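PDB 4ZOC: Lin1840 protein from Listeria innocua serovar 6a, which is a family 3 glycoside hydrolase that probably releases beta-D-glucose from the non-reducing ends of beta-glucosides and takes part in beta-1,2-glucan metabolism. Local coordinates for residues A90-F100 and L406-E414; E120-A128 and R354-S363. The protein carries 2 engineered substitutions. All coordinates share one frame; numbering follows the deposited sequence.

Contact 1 of 2, residues A90-F100 and L406-E414; sequences ADVIHGYKTVF and LGGWNVYGE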
loop_
_atom_site.group_PDB
_atom_site.type_symbol
_atom_site.label_atom_id
_atom_site.label_comp_id
_atom_site.label_asym_id
_atom_site.label_seq_id
_atom_site.Cartn_x
_atom_site.Cartn_y
_atom_site.Cartn_z
ATOM N N ALA A 90 9.025 -6.155 -31.038
ATOM C CA ALA A 90 10.235 -5.839 -30.261
ATOM C C ALA A 90 9.929 -4.817 -29.189
ATOM O O ALA A 90 8.915 -4.116 -29.256
ATOM C CB ALA A 90 11.304 -5.299 -31.193
ATOM N N ASP A 91 10.826 -4.726 -28.220
ATOM C CA ASP A 91 10.729 -3.688 -27.177
ATOM C C ASP A 91 11.434 -2.406 -27.616
ATOM O O ASP A 91 12.643 -2.311 -27.451
ATOM C CB ASP A 91 11.358 -4.237 -25.900
ATOM C CG ASP A 91 10.448 -5.297 -25.257
ATOM O OD1 ASP A 91 9.335 -4.950 -24.765
ATOM O OD2 ASP A 91 10.842 -6.411 -25.239
ATOM N N VAL A 92 10.669 -1.484 -28.228
ATOM C CA VAL A 92 11.083 -0.138 -28.566
ATOM C C VAL A 92 10.358 0.818 -27.647
ATOM O O VAL A 92 9.244 1.204 -27.872
ATOM C CB VAL A 92 10.951 0.136 -30.097
ATOM C CG1 VAL A 92 11.764 1.363 -30.446
ATOM C CG2 VAL A 92 11.301 -1.175 -30.809
ATOM N N ILE A 93 11.031 1.146 -26.543
ATOM C CA ILE A 93 10.359 1.728 -25.356
ATOM C C ILE A 93 10.564 3.218 -25.309
ATOM O O ILE A 93 9.643 3.993 -25.021
ATOM C CB ILE A 93 10.870 1.076 -24.060
ATOM C CG1 ILE A 93 10.789 -0.493 -24.175
ATOM C CG2 ILE A 93 10.191 1.689 -22.819
ATOM C CD1 ILE A 93 9.399 -0.983 -24.618
ATOM N N HIS A 94 11.769 3.628 -25.535
ATOM C CA HIS A 94 12.095 5.079 -25.587
ATOM C C HIS A 94 13.201 5.299 -26.570
ATOM O O HIS A 94 14.158 6.083 -26.338
ATOM C CB HIS A 94 12.420 5.658 -24.197
ATOM C CG HIS A 94 13.548 4.967 -23.489
ATOM N ND1 HIS A 94 14.783 5.540 -23.334
ATOM C CD2 HIS A 94 13.605 3.801 -22.822
ATOM C CE1 HIS A 94 15.583 4.728 -22.674
ATOM N NE2 HIS A 94 14.898 3.648 -22.372
ATOM N N GLY A 95 13.028 4.672 -27.721
ATOM C CA GLY A 95 13.991 4.821 -28.794
ATOM C C GLY A 95 14.568 3.481 -29.203
ATOM O O GLY A 95 14.614 2.499 -28.386
ATOM N N TYR A 96 15.005 3.438 -30.485
ATOM C CA TYR A 96 15.603 2.289 -31.047
ATOM C C TYR A 96 17.114 2.356 -30.917
ATOM O O TYR A 96 17.688 1.872 -29.918
ATOM C CB TYR A 96 15.103 2.000 -32.502
ATOM C CG TYR A 96 15.527 0.640 -32.983
ATOM C CD1 TYR A 96 14.948 -0.521 -32.467
ATOM C CD2 TYR A 96 16.457 0.479 -33.991
ATOM C CE1 TYR A 96 15.335 -1.761 -32.872
ATOM C CE2 TYR A 96 16.839 -0.755 -34.425
ATOM C CZ TYR A 96 16.298 -1.915 -33.833
ATOM O OH TYR A 96 16.692 -3.169 -34.231
ATOM N N LYS A 97 17.791 2.942 -31.914
ATOM C CA LYS A 97 19.250 3.218 -31.835
ATOM C C LYS A 97 19.517 4.620 -31.353
ATOM O O LYS A 97 20.478 4.815 -30.545
ATOM C CB LYS A 97 19.978 2.984 -33.164
ATOM C CG LYS A 97 19.966 1.530 -33.502
ATOM C CD LYS A 97 21.183 0.814 -33.014
ATOM C CE LYS A 97 20.992 -0.675 -33.278
ATOM N NZ LYS A 97 22.000 -1.383 -32.400
ATOM N N THR A 98 18.694 5.591 -31.779
ATOM C CA THR A 98 18.718 6.903 -31.159
ATOM C C THR A 98 17.861 6.851 -29.889
ATOM O O THR A 98 16.600 6.709 -29.980
ATOM C CB THR A 98 18.225 8.037 -32.088
ATOM O OG1 THR A 98 18.899 7.946 -33.351
ATOM C CG2 THR A 98 18.501 9.445 -31.393
ATOM N N VAL A 99 18.521 6.864 -28.720
ATOM C CA VAL A 99 17.814 6.621 -27.475
ATOM C C VAL A 99 17.385 7.968 -26.904
ATOM O O VAL A 99 18.174 8.890 -26.770
ATOM C CB VAL A 99 18.617 5.802 -26.466
ATOM C CG1 VAL A 99 17.792 5.468 -25.203
ATOM C CG2 VAL A 99 19.155 4.564 -27.090
ATOM N N PHE A 100 16.094 8.063 -26.648
ATOM C CA PHE A 100 15.438 9.228 -26.104
ATOM C C PHE A 100 15.355 9.082 -24.566
ATOM O O PHE A 100 15.676 8.009 -23.987
ATOM C CB PHE A 100 14.035 9.397 -26.715
ATOM C CG PHE A 100 14.036 9.938 -28.122
ATOM C CD1 PHE A 100 14.453 9.151 -29.159
ATOM C CD2 PHE A 100 13.524 11.204 -28.418
ATOM C CE1 PHE A 100 14.470 9.624 -30.442
ATOM C CE2 PHE A 100 13.587 11.674 -29.691
ATOM C CZ PHE A 100 14.058 10.888 -30.707
ATOM N N LEU A 406 21.868 5.855 -20.928
ATOM C CA LEU A 406 20.841 5.576 -21.952
ATOM C C LEU A 406 19.567 5.098 -21.338
ATOM O O LEU A 406 18.532 5.161 -21.998
ATOM C CB LEU A 406 21.292 4.541 -22.969
ATOM C CG LEU A 406 22.626 4.868 -23.736
ATOM C CD1 LEU A 406 22.942 3.765 -24.726
ATOM C CD2 LEU A 406 22.544 6.203 -24.389
ATOM N N GLY A 407 19.603 4.690 -20.085
ATOM C CA GLY A 407 18.419 4.208 -19.370
ATOM C C GLY A 407 18.187 2.762 -19.448
ATOM O O GLY A 407 18.691 2.095 -20.309
ATOM N N GLY A 408 17.343 2.284 -18.576
ATOM C CA GLY A 408 16.799 0.952 -18.681
ATOM C C GLY A 408 15.835 0.813 -19.861
ATOM O O GLY A 408 15.416 1.804 -20.503
ATOM N N TRP A 409 15.491 -0.421 -20.171
ATOM C CA TRP A 409 14.666 -0.719 -21.320
ATOM C C TRP A 409 15.251 -0.072 -22.589
ATOM O O TRP A 409 14.591 0.549 -23.419
ATOM C CB TRP A 409 13.210 -0.380 -21.043
ATOM C CG TRP A 409 12.524 -1.481 -20.344
ATOM C CD1 TRP A 409 12.042 -1.460 -19.044
ATOM C CD2 TRP A 409 12.266 -2.796 -20.843
ATOM N NE1 TRP A 409 11.533 -2.675 -18.717
ATOM C CE2 TRP A 409 11.648 -3.526 -19.798
ATOM C CE3 TRP A 409 12.489 -3.432 -22.071
ATOM C CZ2 TRP A 409 11.218 -4.857 -19.967
ATOM C CZ3 TRP A 409 12.045 -4.777 -22.244
ATOM C CH2 TRP A 409 11.449 -5.468 -21.225
ATOM N N ASN A 410 16.525 -0.312 -22.731
ATOM C CA ASN A 410 17.270 0.077 -23.920
ATOM C C ASN A 410 17.897 -1.180 -24.549
ATOM O O ASN A 410 18.998 -1.565 -24.227
ATOM C CB ASN A 410 18.341 1.095 -23.548
ATOM C CG ASN A 410 19.319 1.273 -24.644
ATOM O OD1 ASN A 410 18.935 1.325 -25.802
ATOM N ND2 ASN A 410 20.585 1.306 -24.305
ATOM N N VAL A 411 17.146 -1.859 -25.390
ATOM C CA VAL A 411 17.488 -3.177 -25.933
ATOM C C VAL A 411 18.457 -3.066 -27.096
ATOM O O VAL A 411 19.279 -3.969 -27.291
ATOM C CB VAL A 411 16.205 -3.990 -26.285
ATOM C CG1 VAL A 411 16.483 -5.327 -26.939
ATOM C CG2 VAL A 411 15.380 -4.242 -25.018
ATOM N N TYR A 412 18.402 -1.952 -27.831
ATOM C CA TYR A 412 19.094 -1.834 -29.102
ATOM C C TYR A 412 20.111 -0.709 -29.192
ATOM O O TYR A 412 20.971 -0.757 -30.045
ATOM C CB TYR A 412 18.065 -1.692 -30.222
ATOM C CG TYR A 412 17.190 -2.916 -30.360
ATOM C CD1 TYR A 412 17.617 -4.028 -31.096
ATOM C CD2 TYR A 412 15.912 -2.954 -29.774
ATOM C CE1 TYR A 412 16.780 -5.145 -31.226
ATOM C CE2 TYR A 412 15.065 -4.093 -29.866
ATOM C CZ TYR A 412 15.519 -5.183 -30.617
ATOM O OH TYR A 412 14.790 -6.333 -30.792
ATOM N N GLY A 413 20.076 0.238 -28.266
ATOM C CA GLY A 413 20.949 1.392 -28.298
ATOM C C GLY A 413 22.318 1.067 -27.717
ATOM O O GLY A 413 22.461 0.212 -26.802
ATOM N N GLU A 414 23.322 1.717 -28.244
ATOM C CA GLU A 414 24.714 1.428 -27.873
ATOM C C GLU A 414 25.351 2.588 -27.086
ATOM O O GLU A 414 25.342 3.772 -27.484
ATOM C CB GLU A 414 25.571 1.099 -29.111
ATOM C CG GLU A 414 24.969 -0.027 -29.967
ATOM C CD GLU A 414 25.754 -0.277 -31.214
ATOM O OE1 GLU A 414 26.911 -0.726 -31.059
ATOM O OE2 GLU A 414 25.230 -0.009 -32.341
HETATM O O HOH W 1 13.045 -6.533 -28.370
HETATM O O HOH W 2 14.667 -0.929 -26.495
HETATM O O HOH W 3 14.032 2.017 -25.860
HETATM O O HOH W 4 16.868 0.638 -27.576
HETATM O O HOH W 5 22.879 3.607 -30.264
#
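Tyr96 and Tyr412 form an offset stack, centroids 4.5 Å apart and planes turned by 29°, with Tyr96 CE1 lying over one face of the Tyr412 ring. Tyr412 CB in turn sits over the face of Tyr96, a CH-pi contact. Tyrosine suits both places because the rings stack while the hydroxyls reach polar partners: Tyr96 OH binds Asp129 and His131, Tyr412 OH binds the Ser63 carbonyl. At the other end of the contact, Ile93 CG1 packs 4.0 Å from Trp409 CB, and the Asp91 carboxylate lies against the indole, its CG 3.4 Å from Trp409 CZ3. Next come the polar groups: the buried His94, whose chi1 of 57° carries the ring toward 406-414, where Gly408 O and Phe100 O lie near its plane. NE2 donates to Gly408 O (2.7 Å) and ND1 to Phe100 O (2.7 Å, 169°). At the edge, Lys97 bends at chi2, bringing NZ 2.6 Å from Tyr412 O, in the carbonyl plane, and into a longer salt bridge with Glu414 OE2 (3.5 Å). Histidine, with two ring nitrogens, and long, flexible lysine thus satisfy main-chain carbonyls, fixing by its backbone the loop whose Trp409 touches bound glucose.

Contact 2 of 2, residues E120-A128 and R354-S363; sequences EVSALEATA and RTKDILTDES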
loop_
_atom_site.group_PDB
_atom_site.type_symbol
_atom_site.label_atom_id
_atom_site.label_comp_id
_atom_site.label_asym_id
_atom_site.label_seq_id
_atom_site.Cartn_x
_atom_site.Cartn_y
_atom_site.Cartn_z
ATOM N N GLU A 120 7.688 8.618 -33.303
ATOM C CA GLU A 120 7.975 8.632 -34.741
ATOM C C GLU A 120 9.422 8.228 -35.127
ATOM O O GLU A 120 9.607 7.404 -36.036
ATOM C CB GLU A 120 7.572 9.994 -35.336
ATOM C CG GLU A 120 7.739 10.052 -36.858
ATOM C CD GLU A 120 7.140 11.344 -37.320
ATOM O OE1 GLU A 120 7.884 12.292 -37.363
ATOM O OE2 GLU A 120 5.919 11.441 -37.543
ATOM N N VAL A 121 10.423 8.794 -34.442
ATOM C CA VAL A 121 11.793 8.422 -34.696
ATOM C C VAL A 121 12.038 6.939 -34.382
ATOM O O VAL A 121 12.709 6.225 -35.120
ATOM C CB VAL A 121 12.783 9.328 -33.970
ATOM C CG1 VAL A 121 14.190 8.821 -34.096
ATOM C CG2 VAL A 121 12.685 10.751 -34.462
ATOM N N SER A 122 11.502 6.478 -33.275
ATOM C CA SER A 122 11.632 5.115 -32.845
ATOM C C SER A 122 11.137 4.197 -33.962
ATOM O O SER A 122 11.794 3.224 -34.301
ATOM C CB SER A 122 10.771 4.912 -31.629
ATOM O OG SER A 122 11.323 5.598 -30.473
ATOM N N ALA A 123 9.948 4.512 -34.482
ATOM C CA ALA A 123 9.348 3.698 -35.558
ATOM C C ALA A 123 10.129 3.787 -36.865
ATOM O O ALA A 123 10.291 2.787 -37.522
ATOM C CB ALA A 123 7.904 4.062 -35.804
ATOM N N LEU A 124 10.638 4.970 -37.190
ATOM C CA LEU A 124 11.479 5.126 -38.394
ATOM C C LEU A 124 12.658 4.151 -38.332
ATOM O O LEU A 124 12.974 3.442 -39.287
ATOM C CB LEU A 124 11.966 6.622 -38.433
ATOM C CG LEU A 124 13.077 6.887 -39.469
ATOM C CD1 LEU A 124 12.472 6.935 -40.858
ATOM C CD2 LEU A 124 13.829 8.130 -39.116
ATOM N N GLU A 125 13.311 4.126 -37.181
ATOM C CA GLU A 125 14.465 3.259 -36.972
ATOM C C GLU A 125 14.158 1.779 -36.820
ATOM O O GLU A 125 14.829 0.940 -37.426
ATOM C CB GLU A 125 15.265 3.770 -35.744
ATOM C CG GLU A 125 15.874 5.165 -35.973
ATOM C CD GLU A 125 16.815 5.562 -34.882
ATOM O OE1 GLU A 125 16.734 4.971 -33.771
ATOM O OE2 GLU A 125 17.659 6.477 -35.123
ATOM N N ALA A 126 13.099 1.473 -36.050
ATOM C CA ALA A 126 12.735 0.118 -35.739
ATOM C C ALA A 126 12.251 -0.551 -37.025
ATOM O O ALA A 126 12.628 -1.710 -37.279
ATOM C CB ALA A 126 11.635 0.066 -34.692
ATOM N N THR A 127 11.483 0.169 -37.843
ATOM C CA THR A 127 11.055 -0.431 -39.139
ATOM C C THR A 127 12.222 -0.649 -40.055
ATOM O O THR A 127 12.210 -1.590 -40.840
ATOM C CB THR A 127 9.945 0.402 -39.799
ATOM O OG1 THR A 127 10.385 1.759 -40.038
ATOM C CG2 THR A 127 8.678 0.406 -38.924
ATOM N N ALA A 128 13.199 0.261 -40.023
ATOM C CA ALA A 128 14.410 0.109 -40.834
ATOM C C ALA A 128 15.181 -1.138 -40.468
ATOM O O ALA A 128 15.857 -1.702 -41.353
ATOM C CB ALA A 128 15.272 1.358 -40.747
ATOM N N ARG A 354 17.720 0.347 -45.481
ATOM C CA ARG A 354 17.404 1.602 -44.791
ATOM C C ARG A 354 18.325 1.867 -43.610
ATOM O O ARG A 354 17.933 2.613 -42.692
ATOM C CB ARG A 354 15.931 1.586 -44.301
ATOM C CG ARG A 354 14.824 1.404 -45.391
ATOM C CD ARG A 354 13.353 1.615 -44.904
ATOM N NE ARG A 354 13.268 2.764 -44.016
ATOM C CZ ARG A 354 12.629 2.748 -42.864
ATOM N NH1 ARG A 354 11.857 1.717 -42.550
ATOM N NH2 ARG A 354 12.725 3.761 -42.067
ATOM N N THR A 355 19.547 1.363 -43.660
ATOM C CA THR A 355 20.603 1.760 -42.708
ATOM C C THR A 355 20.729 3.299 -42.641
ATOM O O THR A 355 21.056 3.856 -41.556
ATOM C CB THR A 355 22.019 1.144 -43.084
ATOM O OG1 THR A 355 21.954 -0.286 -43.183
ATOM C CG2 THR A 355 23.146 1.476 -42.061
ATOM N N LYS A 356 20.503 3.987 -43.773
ATOM C CA LYS A 356 20.692 5.466 -43.831
ATOM C C LYS A 356 19.704 6.170 -42.869
ATOM O O LYS A 356 19.931 7.301 -42.512
ATOM C CB LYS A 356 20.573 5.964 -45.263
ATOM C CG LYS A 356 19.160 5.919 -45.819
ATOM C CD LYS A 356 19.162 6.312 -47.292
ATOM C CE LYS A 356 19.637 5.188 -48.228
ATOM N NZ LYS A 356 20.022 5.797 -49.530
ATOM N N ASP A 357 18.628 5.478 -42.482
ATOM C CA ASP A 357 17.604 6.028 -41.614
ATOM C C ASP A 357 17.902 5.893 -40.070
ATOM O O ASP A 357 17.115 6.351 -39.260
ATOM C CB ASP A 357 16.224 5.404 -41.900
ATOM C CG ASP A 357 15.600 5.822 -43.260
ATOM O OD1 ASP A 357 16.089 6.774 -43.881
ATOM O OD2 ASP A 357 14.584 5.184 -43.687
ATOM N N ILE A 358 19.003 5.253 -39.707
ATOM C CA ILE A 358 19.351 4.868 -38.341
ATOM C C ILE A 358 20.418 5.793 -37.813
ATOM O O ILE A 358 21.493 6.018 -38.451
ATOM C CB ILE A 358 19.739 3.403 -38.249
ATOM C CG1 ILE A 358 18.488 2.565 -38.626
ATOM C CG2 ILE A 358 20.142 3.010 -36.830
ATOM C CD1 ILE A 358 18.713 1.093 -38.832
ATOM N N LEU A 359 20.108 6.359 -36.680
ATOM C CA LEU A 359 21.026 7.201 -35.910
ATOM C C LEU A 359 21.463 8.402 -36.779
ATOM O O LEU A 359 22.617 8.677 -36.867
ATOM C CB LEU A 359 22.184 6.356 -35.342
ATOM C CG LEU A 359 23.094 6.970 -34.285
ATOM C CD1 LEU A 359 22.298 7.245 -33.033
ATOM C CD2 LEU A 359 24.255 6.043 -33.947
ATOM N N THR A 360 20.512 9.110 -37.417
ATOM C CA THR A 360 20.848 10.298 -38.199
ATOM C C THR A 360 21.131 11.464 -37.255
ATOM O O THR A 360 20.602 11.491 -36.120
ATOM C CB THR A 360 19.711 10.791 -39.168
ATOM O OG1 THR A 360 18.515 11.178 -38.445
ATOM C CG2 THR A 360 19.391 9.728 -40.192
ATOM N N ASP A 361 21.882 12.464 -37.743
ATOM C CA ASP A 361 22.013 13.695 -36.998
ATOM C C ASP A 361 20.668 14.390 -36.690
ATOM O O ASP A 361 20.523 14.924 -35.617
ATOM C CB ASP A 361 22.945 14.662 -37.735
ATOM C CG ASP A 361 24.372 14.151 -37.739
ATOM O OD1 ASP A 361 24.694 13.175 -37.016
ATOM O OD2 ASP A 361 25.183 14.712 -38.467
ATOM N N GLU A 362 19.729 14.435 -37.628
ATOM C CA GLU A 362 18.397 14.949 -37.371
ATOM C C GLU A 362 17.749 14.224 -36.163
ATOM O O GLU A 362 17.198 14.864 -35.264
ATOM C CB GLU A 362 17.504 14.772 -38.622
ATOM C CG GLU A 362 16.278 15.650 -38.573
ATOM C CD GLU A 362 15.273 15.336 -39.652
ATOM O OE1 GLU A 362 15.599 14.595 -40.612
ATOM O OE2 GLU A 362 14.137 15.828 -39.532
ATOM N N SER A 363 17.804 12.902 -36.173
ATOM C CA SER A 363 17.229 12.116 -35.085
ATOM C C SER A 363 17.970 12.399 -33.755
ATOM O O SER A 363 17.323 12.589 -32.722
ATOM C CB SER A 363 17.226 10.635 -35.391
ATOM O OG SER A 363 16.303 10.362 -36.432
HETATM O O HOH W 6 17.482 8.132 -37.262
HETATM O O HOH W 7 17.419 -2.056 -43.506
#
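The C-terminal end of helix 112-128 lies against 354-363, a 3-10 turn and loop leading into helix 361-374, with CA atoms 5.2 Å apart at Ala128 and Arg354 and 5.3 Å at Glu125 and Ile358. Arg354 spreads its guanidinium over Ala128, whose methyl lies above the centre of the flat group; a small residue permits this close approach. NH1 donates in the guanidinium plane, almost straight, to Thr127 OG1 (2.9 Å, 177°); NH2 makes a weak bond to Leu124 O. NE and NH2 both grip Asp357 OD2 from its anti side, which fixes the rotation of the group. The hydroxyl of Thr127, between backbone N and carbonyl carbon (chi1 59°), also donates to Ala123 O, a helical serine/threonine habit. Thr360 is the N-cap of helix 361-374, its OG1 accepting from Ser363 N (2.9 Å). Just before it, Leu359 N donates to Glu125 OE2 (2.9 Å), arriving from above the carboxylate plane. Glutamate is long enough to carry this charge to the loop, where Thr98 binds the same oxygen and a water links it to Asp357 O and Ser363 OG. Ile358 CD1 meets Ala128 CB at 3.9 Å, and Val121 CG1 packs 3.5 Å from Ser363 OG.

Overall arrangement
The two contacts adjoin, their centres about 12 Å apart. Along the chain the order is 90-100, 120-128, 354-363 and 406-414, so both segments of contact 2 fall between those of contact 1. Segment 90-100 runs on from the end of strand 87-90 of the parallel TIM-barrel sheet, and helix 112-128 comes after it; 354-363 leads into helix 361-374. The loop 406-414 follows strand 393-397 of the mixed sheet in the C-terminal domain. Glu125 joins the two contacts directly: its OE1 lies 2.9 Å from Lys97 N and its OE2 2.6 Å from Thr98 OG1, both probable hydrogen bonds. The loop 90-100 is therefore held between helix 112-128 and the loop bearing Trp409 of the glucose pocket.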